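Local coordinates for beta-n-acetylhexosaminidase (Streptococcus pneumoniae, PDB 4AZI), which hydrolyses terminal, non-reducing beta-linked N-acetylglucosamine residues of glycans as a family 20 glycoside hydrolase, at residues L294-N307 against E344-F357. The protein carries 2 engineered substitutions. Sequence-based numbering, arbitrary orientation.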
loop_
_atom_site.group_PDB
_atom_site.type_symbol
_atom_site.label_atom_id
_atom_site.label_comp_id
_atom_site.label_asym_id
_atom_site.label_seq_id
_atom_site.Cartn_x
_atom_site.Cartn_y
_atom_site.Cartn_z
ATOM N N LEU A 294 -6.853 -18.517 1.117
ATOM C CA LEU A 294 -6.408 -18.461 -0.281
ATOM C C LEU A 294 -7.464 -18.816 -1.327
ATOM O O LEU A 294 -7.679 -18.066 -2.280
ATOM C CB LEU A 294 -5.154 -19.323 -0.487
ATOM C CG LEU A 294 -4.466 -19.177 -1.846
ATOM C CD1 LEU A 294 -4.079 -17.723 -2.120
ATOM C CD2 LEU A 294 -3.257 -20.100 -1.921
ATOM N N LYS A 295 -8.124 -19.954 -1.141
ATOM C CA LYS A 295 -9.090 -20.462 -2.115
ATOM C C LYS A 295 -10.187 -19.444 -2.461
ATOM O O LYS A 295 -10.521 -19.239 -3.633
ATOM C CB LYS A 295 -9.689 -21.760 -1.585
ATOM C CG LYS A 295 -10.411 -22.624 -2.607
ATOM C CD LYS A 295 -10.484 -24.080 -2.141
ATOM C CE LYS A 295 -10.879 -24.234 -0.674
ATOM N NZ LYS A 295 -12.182 -23.593 -0.314
ATOM N N LYS A 296 -10.727 -18.797 -1.436
ATOM C CA LYS A 296 -11.767 -17.785 -1.605
ATOM C C LYS A 296 -11.242 -16.505 -2.281
ATOM O O LYS A 296 -11.926 -15.917 -3.132
ATOM C CB LYS A 296 -12.401 -17.469 -0.247
ATOM C CG LYS A 296 -13.444 -16.357 -0.255
ATOM C CD LYS A 296 -14.727 -16.770 -0.969
ATOM C CE LYS A 296 -15.629 -17.609 -0.080
ATOM N NZ LYS A 296 -16.925 -17.894 -0.759
ATOM N N ALA A 297 -10.042 -16.076 -1.887
ATOM C CA ALA A 297 -9.381 -14.925 -2.512
ATOM C C ALA A 297 -9.248 -15.153 -4.014
ATOM O O ALA A 297 -9.588 -14.281 -4.822
ATOM C CB ALA A 297 -8.017 -14.675 -1.882
ATOM N N ILE A 298 -8.759 -16.334 -4.376
ATOM C CA ILE A 298 -8.623 -16.728 -5.778
ATOM C C ILE A 298 -9.964 -16.725 -6.517
ATOM O O ILE A 298 -10.044 -16.213 -7.644
ATOM C CB ILE A 298 -7.877 -18.075 -5.923
ATOM C CG1 ILE A 298 -6.404 -17.872 -5.554
ATOM C CG2 ILE A 298 -8.017 -18.614 -7.346
ATOM C CD1 ILE A 298 -5.594 -19.144 -5.384
ATOM N N GLU A 299 -10.995 -17.297 -5.887
ATOM C CA GLU A 299 -12.360 -17.281 -6.423
ATOM C C GLU A 299 -12.798 -15.845 -6.694
ATOM O O GLU A 299 -13.231 -15.523 -7.801
ATOM C CB GLU A 299 -13.351 -17.959 -5.458
ATOM C CG GLU A 299 -14.759 -18.131 -6.024
ATOM C CD GLU A 299 -15.788 -18.528 -4.972
ATOM O OE1 GLU A 299 -15.440 -18.573 -3.774
ATOM O OE2 GLU A 299 -16.956 -18.786 -5.341
ATOM N N ASN A 300 -12.643 -14.986 -5.687
ATOM C CA ASN A 300 -13.118 -13.591 -5.758
ATOM C C ASN A 300 -12.447 -12.709 -6.815
ATOM O O ASN A 300 -13.039 -11.715 -7.251
ATOM C CB ASN A 300 -13.037 -12.902 -4.388
ATOM C CG ASN A 300 -13.987 -13.499 -3.367
ATOM O OD1 ASN A 300 -13.702 -13.484 -2.172
ATOM N ND2 ASN A 300 -15.130 -14.001 -3.825
ATOM N N THR A 301 -11.224 -13.050 -7.221
ATOM C CA THR A 301 -10.571 -12.323 -8.319
ATOM C C THR A 301 -11.386 -12.402 -9.607
ATOM O O THR A 301 -11.278 -11.526 -10.465
ATOM C CB THR A 301 -9.134 -12.800 -8.615
ATOM O OG1 THR A 301 -9.144 -14.173 -9.039
ATOM C CG2 THR A 301 -8.233 -12.618 -7.401
ATOM N N GLY A 302 -12.191 -13.453 -9.732
ATOM C CA GLY A 302 -13.135 -13.593 -10.833
ATOM C C GLY A 302 -14.533 -13.112 -10.489
ATOM O O GLY A 302 -15.166 -12.433 -11.290
ATOM N N LYS A 303 -14.993 -13.453 -9.288
ATOM C CA LYS A 303 -16.381 -13.226 -8.856
ATOM C C LYS A 303 -16.733 -11.766 -8.564
ATOM O O LYS A 303 -17.840 -11.324 -8.863
ATOM C CB LYS A 303 -16.684 -14.082 -7.621
ATOM C CG LYS A 303 -18.097 -14.642 -7.563
ATOM C CD LYS A 303 -18.117 -15.935 -6.751
ATOM C CE LYS A 303 -19.346 -16.771 -7.074
ATOM N N THR A 304 -15.805 -11.029 -7.961
ATOM C CA THR A 304 -16.004 -9.605 -7.690
ATOM C C THR A 304 -15.479 -8.805 -8.876
ATOM O O THR A 304 -14.333 -8.992 -9.261
ATOM C CB THR A 304 -15.240 -9.173 -6.427
ATOM O OG1 THR A 304 -15.610 -10.021 -5.335
ATOM C CG2 THR A 304 -15.547 -7.710 -6.073
ATOM N N PRO A 305 -16.311 -7.909 -9.462
ATOM C CA PRO A 305 -15.802 -7.119 -10.586
ATOM C C PRO A 305 -14.666 -6.160 -10.205
ATOM O O PRO A 305 -14.581 -5.703 -9.055
ATOM C CB PRO A 305 -17.039 -6.362 -11.075
ATOM C CG PRO A 305 -18.192 -7.223 -10.663
ATOM C CD PRO A 305 -17.775 -7.782 -9.326
ATOM N N PHE A 306 -13.792 -5.889 -11.173
ATOM C CA PHE A 306 -12.594 -5.057 -10.984
ATOM C C PHE A 306 -12.969 -3.693 -10.422
ATOM O O PHE A 306 -12.267 -3.152 -9.567
ATOM C CB PHE A 306 -11.872 -4.889 -12.333
ATOM C CG PHE A 306 -10.632 -4.029 -12.278
ATOM C CD1 PHE A 306 -9.398 -4.585 -11.987
ATOM C CD2 PHE A 306 -10.699 -2.662 -12.561
ATOM C CE1 PHE A 306 -8.248 -3.799 -11.962
ATOM C CE2 PHE A 306 -9.558 -1.872 -12.532
ATOM C CZ PHE A 306 -8.329 -2.444 -12.237
ATOM N N ASN A 307 -14.068 -3.144 -10.917
ATOM C CA ASN A 307 -14.530 -1.831 -10.494
ATOM C C ASN A 307 -15.475 -1.852 -9.288
ATOM O O ASN A 307 -15.930 -0.790 -8.846
ATOM C CB ASN A 307 -15.193 -1.093 -11.672
ATOM C CG ASN A 307 -14.183 -0.574 -12.692
ATOM O OD1 ASN A 307 -13.052 -0.228 -12.350
ATOM N ND2 ASN A 307 -14.600 -0.508 -13.957
ATOM N N GLU A 344 0.065 -17.078 -7.815
ATOM C CA GLU A 344 -1.203 -17.602 -8.335
ATOM C C GLU A 344 -2.345 -16.589 -8.151
ATOM O O GLU A 344 -3.155 -16.380 -9.058
ATOM C CB GLU A 344 -1.572 -18.946 -7.701
ATOM C CG GLU A 344 -2.821 -19.563 -8.326
ATOM C CD GLU A 344 -3.321 -20.803 -7.609
ATOM O OE1 GLU A 344 -2.730 -21.192 -6.580
ATOM O OE2 GLU A 344 -4.321 -21.384 -8.078
ATOM N N LEU A 345 -2.394 -15.959 -6.980
ATOM C CA LEU A 345 -3.422 -14.962 -6.695
ATOM C C LEU A 345 -3.302 -13.763 -7.641
ATOM O O LEU A 345 -4.296 -13.337 -8.233
ATOM C CB LEU A 345 -3.355 -14.527 -5.223
ATOM C CG LEU A 345 -4.458 -13.638 -4.642
ATOM C CD1 LEU A 345 -5.852 -14.173 -4.931
ATOM C CD2 LEU A 345 -4.255 -13.480 -3.141
ATOM N N MET A 346 -2.081 -13.248 -7.792
ATOM C CA MET A 346 -1.798 -12.166 -8.729
ATOM C C MET A 346 -2.176 -12.516 -10.164
ATOM O O MET A 346 -2.767 -11.699 -10.857
ATOM C CB MET A 346 -0.323 -11.770 -8.679
ATOM C CG MET A 346 0.079 -11.043 -7.411
ATOM S SD MET A 346 1.856 -10.809 -7.326
ATOM C CE MET A 346 2.088 -9.534 -8.567
ATOM N N THR A 347 -1.817 -13.726 -10.599
ATOM C CA THR A 347 -2.083 -14.181 -11.965
ATOM C C THR A 347 -3.588 -14.285 -12.235
ATOM O O THR A 347 -4.065 -13.836 -13.281
ATOM C CB THR A 347 -1.383 -15.532 -12.249
ATOM O OG1 THR A 347 0.026 -15.391 -12.027
ATOM C CG2 THR A 347 -1.623 -15.992 -13.683
ATOM N N ALA A 348 -4.323 -14.855 -11.280
ATOM C CA ALA A 348 -5.781 -14.979 -11.375
ATOM C C ALA A 348 -6.488 -13.627 -11.563
ATOM O O ALA A 348 -7.355 -13.494 -12.429
ATOM C CB ALA A 348 -6.328 -15.707 -10.157
ATOM N N PHE A 349 -6.103 -12.635 -10.761
ATOM C CA PHE A 349 -6.649 -11.268 -10.868
ATOM C C PHE A 349 -6.338 -10.649 -12.243
ATOM O O PHE A 349 -7.204 -10.029 -12.857
ATOM C CB PHE A 349 -6.115 -10.391 -9.725
ATOM C CG PHE A 349 -6.879 -9.100 -9.513
ATOM C CD1 PHE A 349 -8.274 -9.063 -9.579
ATOM C CD2 PHE A 349 -6.196 -7.923 -9.205
ATOM C CE1 PHE A 349 -8.966 -7.870 -9.370
ATOM C CE2 PHE A 349 -6.883 -6.730 -8.995
ATOM C CZ PHE A 349 -8.269 -6.706 -9.073
ATOM N N ALA A 350 -5.111 -10.836 -12.726
ATOM C CA ALA A 350 -4.733 -10.343 -14.052
ATOM C C ALA A 350 -5.502 -11.075 -15.156
ATOM O O ALA A 350 -6.012 -10.442 -16.082
ATOM C CB ALA A 350 -3.231 -10.462 -14.267
ATOM N N ASP A 351 -5.598 -12.401 -15.039
ATOM C CA ASP A 351 -6.282 -13.226 -16.047
ATOM C C ASP A 351 -7.777 -12.953 -16.169
ATOM O O ASP A 351 -8.336 -13.026 -17.264
ATOM C CB ASP A 351 -6.030 -14.717 -15.804
ATOM C CG ASP A 351 -4.676 -15.167 -16.315
ATOM O OD1 ASP A 351 -4.034 -14.403 -17.069
ATOM O OD2 ASP A 351 -4.247 -16.282 -15.967
ATOM N N HIS A 352 -8.419 -12.642 -15.050
ATOM C CA HIS A 352 -9.841 -12.313 -15.049
ATOM C C HIS A 352 -10.122 -10.925 -15.561
ATOM O O HIS A 352 -11.269 -10.592 -15.849
ATOM C CB HIS A 352 -10.435 -12.491 -13.653
ATOM C CG HIS A 352 -10.717 -13.928 -13.290
ATOM N ND1 HIS A 352 -11.535 -14.717 -14.019
ATOM C CD2 HIS A 352 -10.275 -14.704 -12.222
ATOM C CE1 HIS A 352 -11.602 -15.936 -13.453
ATOM N NE2 HIS A 352 -10.831 -15.926 -12.355
ATOM N N ASN A 353 -9.081 -10.101 -15.677
ATOM C CA ASN A 353 -9.236 -8.692 -16.060
ATOM C C ASN A 353 -8.244 -8.252 -17.139
ATOM O O ASN A 353 -7.568 -7.226 -16.989
ATOM C CB ASN A 353 -9.077 -7.800 -14.828
ATOM C CG ASN A 353 -10.225 -7.939 -13.855
ATOM O OD1 ASN A 353 -11.331 -7.484 -14.126
ATOM N ND2 ASN A 353 -9.959 -8.543 -12.703
ATOM N N LYS A 354 -8.178 -9.015 -18.231
ATOM C CA LYS A 354 -7.152 -8.817 -19.267
ATOM C C LYS A 354 -7.205 -7.455 -19.972
ATOM O O LYS A 354 -6.187 -6.983 -20.467
ATOM C CB LYS A 354 -7.191 -9.947 -20.292
ATOM C CG LYS A 354 -6.655 -11.276 -19.778
ATOM C CD LYS A 354 -6.667 -12.317 -20.887
ATOM C CE LYS A 354 -6.163 -13.663 -20.397
ATOM N NZ LYS A 354 -7.219 -14.396 -19.645
ATOM N N ASP A 355 -8.389 -6.844 -20.014
ATOM C CA ASP A 355 -8.575 -5.490 -20.553
ATOM C C ASP A 355 -7.872 -4.404 -19.736
ATOM O O ASP A 355 -7.501 -3.360 -20.272
ATOM C CB ASP A 355 -10.068 -5.150 -20.671
ATOM C CG ASP A 355 -10.909 -5.760 -19.552
ATOM O OD1 ASP A 355 -10.557 -6.851 -19.043
ATOM O OD2 ASP A 355 -11.940 -5.156 -19.192
ATOM N N TYR A 356 -7.698 -4.651 -18.440
ATOM C CA TYR A 356 -7.095 -3.668 -17.545
ATOM C C TYR A 356 -5.587 -3.819 -17.390
ATOM O O TYR A 356 -4.884 -2.838 -17.164
ATOM C CB TYR A 356 -7.773 -3.708 -16.171
ATOM C CG TYR A 356 -9.170 -3.130 -16.191
ATOM C CD1 TYR A 356 -9.380 -1.758 -16.062
ATOM C CD2 TYR A 356 -10.281 -3.956 -16.350
ATOM C CE1 TYR A 356 -10.656 -1.229 -16.090
ATOM C CE2 TYR A 356 -11.562 -3.434 -16.374
ATOM C CZ TYR A 356 -11.737 -2.075 -16.242
ATOM O OH TYR A 356 -13.006 -1.563 -16.273
ATOM N N PHE A 357 -5.102 -5.047 -17.515
ATOM C CA PHE A 357 -3.690 -5.348 -17.313
ATOM C C PHE A 357 -2.886 -5.285 -18.599
ATOM O O PHE A 357 -3.360 -5.699 -19.661
ATOM C CB PHE A 357 -3.542 -6.717 -16.645
ATOM C CG PHE A 357 -3.950 -6.723 -15.198
ATOM C CD1 PHE A 357 -5.296 -6.679 -14.835
ATOM C CD2 PHE A 357 -2.989 -6.742 -14.193
ATOM C CE1 PHE A 357 -5.672 -6.669 -13.500
ATOM C CE2 PHE A 357 -3.361 -6.735 -12.855
ATOM C CZ PHE A 357 -4.703 -6.700 -12.506
HETATM O O HOH W 1 -10.242 -17.597 -10.121
HETATM O O HOH W 2 -12.179 -9.196 -11.017
HETATM O O HOH W 3 -13.969 -7.497 -13.820
#
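With chi1 at 179°, F306 swings its ring opposite its own backbone N and lays it against Y356, whose chi1 of -72° carries its ring beside the backbone N to meet it. The two stack face to face, centroids 4.1 Å apart, and F306 CE2 comes within 3.5 Å of Y356 CD1. F349 CZ meets F306 CD1 at 3.8 Å, the two ring planes near parallel but slid so far that they barely overlap. Further back along the helices, knobs-into-holes packing takes over: T301 enters the hollow among L345, A348, F349 and H352, while L345 presses CD1 between A297 and I298. T301 OG1 turns back to its own helix, bonding I298 O at 2.6 Å. Helices 294-303 and 339-352 follow the seventh and eighth strands of the TIM barrel and lie outside it, the segments 294-303 and 344-352 running nearly parallel, 14° apart; L345 and T301 also reach L326 of strand 321-329. Over the H352 imidazole lies G302, whose CA stands 3.4 Å from the ring centroid in a CH-pi contact. Water carries the polar links between the two segments. One molecule links I298 O to H352 NE2; another donates to T301 O and T304 O and accepts from N353 ND2, which also bonds F349 O at 3.1 Å. A third joins N353 OD1 to F306 N.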